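PDB 5H3K: Slr0280 protein from Synechocystis sp., which is of unknown function but, as a phosphodiester glycosidase family member, may hydrolyse sugar-linked phosphodiesters. Local coordinates for residues Gln105-Asp110 with Ser255-Val260; Phe176-Gln181 with Val187-Ala192. One frame throughout, in Å; residues are numbered along the deposited sequence.

How the contacts relate
Contact 1 and contact 2 have centres about 16 Å apart and touch directly. Leu-259 in contact 1 reaches into contact 2: its CD2 lies 3.7 Å from Ile-190 CG1 and 3.9 Å from Val-188 CG1, while its CD1 comes within 3.5 Å of Trp-177 NE1. These approaches are consistent with two four-stranded antiparallel sheets packed face to face as a sandwich, with strand 258-264 in one and strands 177-182 and 185-190 in the other. A second junction is aromatic: Trp-106 CZ2 is 3.3 Å from Phe-176 CD1, and the ring planes are inclined by about 20°. Contact 1 thus brings a loop of the N-terminal mixed sheet against the sandwich, whereas contact 2 is a hairpin within it.

Contact 1 (Gln105-Asp110 with Ser255-Val260); sequences QWFSGD and SPFRLV
Phe-107 and Phe-257 mark the nearest passage of the two backbones, with CA atoms 6.4 Å apart; no hydrogen bond joins the two segments, and the Phe-107 side chain makes most of the contact. Its CB points at 255-260. With CG beside the backbone N and opposite the carbonyl carbon (chi1 -62°), the ring reaches past Phe-257 to Arg-258 O and Leu-259. Its three contacts all come in obliquely: CD1 is 4.0 Å from Phe-257 CD2, CE1 is 3.6 Å from the carbonyl oxygen O of Arg-258, and CZ ends 4.4 Å from Leu-259 CD1. Phe-257 crosses it at a slant, its CD2 also meeting CB of Phe-107 and its CE2 facing the Phe-107 carbonyl oxygen. With an alanine here, the CD2-CE2 side of the ring is gone, which would probably open a gap beside CB and CD1 of Phe-107. On its other flank Phe-107 sets CD2 over the centre of the Trp-106 indole, 3.6 Å above the plane, edge against face. Pro-174 touches Trp-106, Phe-107 and Phe-257. Polar side chains brace their own segments: Trp-106 N donates to Ser-108 OG at 3.1 Å, nearly straight at 168°. Arg-258 NE donates to Pro-256 O at 2.9 Å, the acceptor lying in the guanidinium plane; Pro-256 follows a cis peptide, and Arg-258 NH2 binds Thr-254 O. Between these two segments, which bury only 181 Å², the contact is therefore mainly apolar packing, with no hydrogen bond or salt bridge; the bond from Phe-107 N to Thr-252 OG1 adds a polar tie from outside them to this junction between the N-terminal sheet and the sandwich.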
loop_
_atom_site.group_PDB
_atom_site.type_symbol
_atom_site.label_atom_id
_atom_site.label_comp_id
_atom_site.label_asym_id
_atom_site.label_seq_id
_atom_site.Cartn_x
_atom_site.Cartn_y
_atom_site.Cartn_z
ATOM N N GLN A 105 25.522 -1.588 -6.086
ATOM C CA GLN A 105 26.751 -1.476 -5.306
ATOM C C GLN A 105 26.574 -2.240 -4.004
ATOM O O GLN A 105 25.584 -2.050 -3.295
ATOM C CB GLN A 105 27.106 -0.011 -5.021
ATOM C CG GLN A 105 27.786 0.718 -6.178
ATOM C CD GLN A 105 29.234 0.268 -6.409
ATOM O OE1 GLN A 105 29.515 -0.924 -6.559
ATOM N NE2 GLN A 105 30.158 1.230 -6.442
ATOM N N TRP A 106 27.520 -3.123 -3.707
ATOM C CA TRP A 106 27.485 -3.897 -2.470
ATOM C C TRP A 106 28.892 -4.412 -2.175
ATOM O O TRP A 106 29.294 -5.482 -2.652
ATOM C CB TRP A 106 26.472 -5.056 -2.560
ATOM C CG TRP A 106 26.278 -5.786 -1.253
ATOM C CD1 TRP A 106 25.582 -5.349 -0.160
ATOM C CD2 TRP A 106 26.799 -7.081 -0.908
ATOM N NE1 TRP A 106 25.644 -6.293 0.845
ATOM C CE2 TRP A 106 26.379 -7.355 0.408
ATOM C CE3 TRP A 106 27.576 -8.019 -1.584
ATOM C CZ2 TRP A 106 26.716 -8.545 1.053
ATOM C CZ3 TRP A 106 27.906 -9.202 -0.936
ATOM C CH2 TRP A 106 27.478 -9.453 0.366
ATOM N N PHE A 107 29.629 -3.631 -1.386
ATOM C CA PHE A 107 31.027 -3.913 -1.080
ATOM C C PHE A 107 31.807 -4.186 -2.368
ATOM O O PHE A 107 32.516 -5.182 -2.486
ATOM C CB PHE A 107 31.133 -5.080 -0.106
ATOM C CG PHE A 107 30.481 -4.812 1.232
ATOM C CD1 PHE A 107 31.127 -4.046 2.191
ATOM C CD2 PHE A 107 29.226 -5.323 1.525
ATOM C CE1 PHE A 107 30.537 -3.796 3.426
ATOM C CE2 PHE A 107 28.626 -5.075 2.757
ATOM C CZ PHE A 107 29.287 -4.314 3.706
ATOM N N SER A 108 31.654 -3.283 -3.326
ATOM C CA SER A 108 32.305 -3.407 -4.621
ATOM C C SER A 108 33.018 -2.116 -5.026
ATOM O O SER A 108 32.487 -1.020 -4.841
ATOM C CB SER A 108 31.280 -3.827 -5.683
ATOM O OG SER A 108 30.020 -3.205 -5.482
ATOM N N GLY A 109 34.227 -2.240 -5.565
ATOM C CA GLY A 109 34.915 -1.081 -6.115
ATOM C C GLY A 109 34.245 -0.625 -7.402
ATOM O O GLY A 109 34.040 0.575 -7.629
ATOM N N ASP A 110 33.897 -1.599 -8.240
ATOM C CA ASP A 110 33.191 -1.355 -9.494
ATOM C C ASP A 110 31.723 -1.687 -9.328
ATOM O O ASP A 110 31.385 -2.609 -8.592
ATOM C CB ASP A 110 33.760 -2.256 -10.588
ATOM C CG ASP A 110 35.230 -2.022 -10.823
ATOM O OD1 ASP A 110 35.653 -0.846 -10.768
ATOM O OD2 ASP A 110 35.958 -3.012 -11.057
ATOM N N SER A 255 38.165 -1.458 0.531
ATOM C CA SER A 255 39.548 -1.037 0.802
ATOM C C SER A 255 39.673 0.040 1.877
ATOM O O SER A 255 40.092 1.162 1.582
ATOM C CB SER A 255 40.210 -0.552 -0.491
ATOM O OG SER A 255 40.057 -1.523 -1.513
ATOM N N PRO A 256 39.299 -0.288 3.128
ATOM C CA PRO A 256 38.807 -1.595 3.557
ATOM C C PRO A 256 37.281 -1.666 3.491
ATOM O O PRO A 256 36.618 -0.626 3.371
ATOM C CB PRO A 256 39.262 -1.650 5.015
ATOM C CG PRO A 256 39.094 -0.227 5.474
ATOM C CD PRO A 256 39.393 0.650 4.263
ATOM N N PHE A 257 36.740 -2.880 3.553
ATOM C CA PHE A 257 35.290 -3.062 3.623
ATOM C C PHE A 257 34.740 -2.233 4.790
ATOM O O PHE A 257 35.263 -2.308 5.910
ATOM C CB PHE A 257 34.953 -4.527 3.874
ATOM C CG PHE A 257 35.316 -5.453 2.741
ATOM C CD1 PHE A 257 36.098 -6.574 2.977
ATOM C CD2 PHE A 257 34.845 -5.226 1.455
ATOM C CE1 PHE A 257 36.428 -7.444 1.951
ATOM C CE2 PHE A 257 35.168 -6.101 0.417
ATOM C CZ PHE A 257 35.964 -7.206 0.665
ATOM N N ARG A 258 33.692 -1.451 4.531
ATOM C CA ARG A 258 33.102 -0.600 5.555
ATOM C C ARG A 258 31.592 -0.486 5.366
ATOM O O ARG A 258 31.107 -0.347 4.241
ATOM C CB ARG A 258 33.707 0.808 5.482
ATOM C CG ARG A 258 35.106 0.961 6.085
ATOM C CD ARG A 258 35.757 2.256 5.630
ATOM N NE ARG A 258 36.274 2.146 4.265
ATOM C CZ ARG A 258 36.728 3.168 3.549
ATOM N NH1 ARG A 258 36.721 4.391 4.059
ATOM N NH2 ARG A 258 37.176 2.962 2.316
ATOM N N LEU A 259 30.845 -0.552 6.464
ATOM C CA LEU A 259 29.446 -0.158 6.422
ATOM C C LEU A 259 29.397 1.265 6.955
ATOM O O LEU A 259 29.840 1.535 8.074
ATOM C CB LEU A 259 28.563 -1.086 7.266
ATOM C CG LEU A 259 27.052 -0.892 7.072
ATOM C CD1 LEU A 259 26.621 -1.351 5.684
ATOM C CD2 LEU A 259 26.238 -1.604 8.145
ATOM N N VAL A 260 28.885 2.184 6.143
ATOM C CA VAL A 260 28.833 3.584 6.521
ATOM C C VAL A 260 27.405 3.956 6.909
ATOM O O VAL A 260 26.479 3.811 6.107
ATOM C CB VAL A 260 29.294 4.473 5.359
ATOM C CG1 VAL A 260 29.279 5.931 5.770
ATOM C CG2 VAL A 260 30.684 4.068 4.920
#

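Contact 2 (Phe176-Gln181 with Val187-Ala192); sequences FWQVSQ and VVTINA
Gln-178 and Thr-189 form a hydrogen-bonded antiparallel pair, each backbone N donating to the other's O over 2.9 Å. Ser-180 and Val-187 repeat the pattern, and Asn-191 N adds a nearly straight bond to Phe-176 O (175°). Between these lie the non-hydrogen-bonded pairs Trp-177 with Ile-190 and Val-179 with Val-188, where CA-H groups approach carbonyls, as Trp-177 CA does to Thr-189 O at 3.1 Å. On the face of Gln-178 and Thr-189 the two side chains run side by side, CG of Gln-178 lying 3.8 Å from CB of Thr-189. On the other face Val-179 CG2 meets Val-188 CG2 at 4.1 Å, and Trp-177 CB meets Ile-190 CG1. This is a beta hairpin, its strand axes 4.7 Å apart at 163°, with 177-182 an edge strand of a four-stranded antiparallel sheet. Trp-177 holds CG between its backbone N and carbonyl carbon (chi1 56°), which turns the indole away from Ile-190, where it touches Val-250 and Thr-252 of the facing sheet. One water links Val-187 O to Thr-189 OG1. Another accepts from Phe-176 N and donates to Asn-191 O. Asn-191 centres an inverse gamma turn, and its ND2 is hydrogen-bonded to Ser-235 OG.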
loop_
_atom_site.group_PDB
_atom_site.type_symbol
_atom_site.label_atom_id
_atom_site.label_comp_id
_atom_site.label_asym_id
_atom_site.label_seq_id
_atom_site.Cartn_x
_atom_site.Cartn_y
_atom_site.Cartn_z
ATOM N N PHE A 176 25.741 -9.016 4.860
ATOM C CA PHE A 176 24.349 -8.642 4.643
ATOM C C PHE A 176 23.882 -7.757 5.794
ATOM O O PHE A 176 24.296 -7.948 6.939
ATOM C CB PHE A 176 23.489 -9.889 4.573
ATOM C CG PHE A 176 23.912 -10.850 3.503
ATOM C CD1 PHE A 176 24.194 -10.394 2.223
ATOM C CD2 PHE A 176 24.051 -12.201 3.779
ATOM C CE1 PHE A 176 24.584 -11.275 1.218
ATOM C CE2 PHE A 176 24.439 -13.098 2.777
ATOM C CZ PHE A 176 24.706 -12.629 1.498
ATOM N N TRP A 177 23.020 -6.795 5.497
ATOM C CA TRP A 177 22.510 -5.915 6.538
ATOM C C TRP A 177 21.125 -5.388 6.187
ATOM O O TRP A 177 20.709 -5.423 5.022
ATOM C CB TRP A 177 23.491 -4.755 6.785
ATOM C CG TRP A 177 23.786 -3.977 5.538
ATOM C CD1 TRP A 177 24.748 -4.257 4.596
ATOM C CD2 TRP A 177 23.099 -2.807 5.079
ATOM N NE1 TRP A 177 24.703 -3.318 3.587
ATOM C CE2 TRP A 177 23.710 -2.425 3.859
ATOM C CE3 TRP A 177 22.039 -2.048 5.583
ATOM C CZ2 TRP A 177 23.277 -1.307 3.138
ATOM C CZ3 TRP A 177 21.615 -0.940 4.858
ATOM C CH2 TRP A 177 22.233 -0.584 3.645
ATOM N N GLN A 178 20.411 -4.911 7.206
ATOM C CA GLN A 178 19.125 -4.262 7.014
ATOM C C GLN A 178 18.996 -3.129 8.023
ATOM O O GLN A 178 19.757 -3.068 9.002
ATOM C CB GLN A 178 17.991 -5.274 7.193
ATOM C CG GLN A 178 17.982 -5.952 8.553
ATOM C CD GLN A 178 16.937 -7.065 8.660
ATOM O OE1 GLN A 178 15.847 -6.861 9.197
ATOM N NE2 GLN A 178 17.275 -8.246 8.154
ATOM N N VAL A 179 18.056 -2.218 7.779
ATOM C CA VAL A 179 17.851 -1.083 8.671
ATOM C C VAL A 179 16.361 -0.822 8.846
ATOM O O VAL A 179 15.606 -0.877 7.882
ATOM C CB VAL A 179 18.622 0.189 8.178
ATOM C CG1 VAL A 179 18.329 0.484 6.711
ATOM C CG2 VAL A 179 18.317 1.409 9.064
ATOM N N SER A 180 15.935 -0.582 10.088
ATOM C CA SER A 180 14.541 -0.232 10.380
ATOM C C SER A 180 14.489 1.005 11.293
ATOM O O SER A 180 15.351 1.176 12.150
ATOM C CB SER A 180 13.828 -1.423 11.030
ATOM O OG SER A 180 12.506 -1.079 11.439
ATOM N N GLN A 181 13.494 1.869 11.099
ATOM C CA GLN A 181 13.346 3.057 11.937
ATOM C C GLN A 181 11.892 3.319 12.297
ATOM O O GLN A 181 11.002 3.257 11.441
ATOM C CB GLN A 181 13.940 4.297 11.265
ATOM C CG GLN A 181 13.792 5.587 12.108
ATOM C CD GLN A 181 14.627 6.736 11.584
ATOM O OE1 GLN A 181 15.331 6.600 10.587
ATOM N NE2 GLN A 181 14.550 7.879 12.255
ATOM N N VAL A 187 17.523 0.976 14.043
ATOM C CA VAL A 187 18.441 -0.137 14.250
ATOM C C VAL A 187 18.999 -0.664 12.941
ATOM O O VAL A 187 18.265 -0.881 11.964
ATOM C CB VAL A 187 17.816 -1.270 15.095
ATOM C CG1 VAL A 187 16.487 -1.727 14.495
ATOM C CG2 VAL A 187 18.802 -2.452 15.266
ATOM N N VAL A 188 20.311 -0.831 12.917
ATOM C CA VAL A 188 20.976 -1.482 11.802
ATOM C C VAL A 188 21.345 -2.896 12.244
ATOM O O VAL A 188 22.047 -3.081 13.244
ATOM C CB VAL A 188 22.250 -0.695 11.374
ATOM C CG1 VAL A 188 23.008 -1.449 10.286
ATOM C CG2 VAL A 188 21.891 0.698 10.895
ATOM N N THR A 189 20.852 -3.903 11.526
ATOM C CA THR A 189 21.218 -5.284 11.819
ATOM C C THR A 189 22.220 -5.711 10.764
ATOM O O THR A 189 21.973 -5.535 9.564
ATOM C CB THR A 189 19.998 -6.231 11.783
ATOM O OG1 THR A 189 18.983 -5.743 12.668
ATOM C CG2 THR A 189 20.386 -7.643 12.208
ATOM N N ILE A 190 23.356 -6.242 11.207
ATOM C CA ILE A 190 24.404 -6.710 10.297
ATOM C C ILE A 190 24.777 -8.152 10.611
ATOM O O ILE A 190 24.997 -8.510 11.774
ATOM C CB ILE A 190 25.690 -5.887 10.440
ATOM C CG1 ILE A 190 25.388 -4.398 10.443
ATOM C CG2 ILE A 190 26.684 -6.241 9.332
ATOM C CD1 ILE A 190 25.849 -3.726 11.708
ATOM N N ASN A 191 24.855 -8.984 9.578
ATOM C CA ASN A 191 25.286 -10.359 9.758
ATOM C C ASN A 191 26.813 -10.402 9.812
ATOM O O ASN A 191 27.465 -10.957 8.925
ATOM C CB ASN A 191 24.740 -11.261 8.641
ATOM C CG ASN A 191 25.158 -12.736 8.803
ATOM O OD1 ASN A 191 25.325 -13.454 7.811
ATOM N ND2 ASN A 191 25.329 -13.186 10.050
ATOM N N ALA A 192 27.369 -9.780 10.848
ATOM C CA ALA A 192 28.808 -9.781 11.106
ATOM C C ALA A 192 28.981 -9.832 12.615
ATOM O O ALA A 192 28.268 -9.141 13.343
ATOM C CB ALA A 192 29.464 -8.519 10.549
HETATM O O HOH W 1 26.753 -11.452 6.016
HETATM O O HOH W 2 17.498 -3.664 11.559
#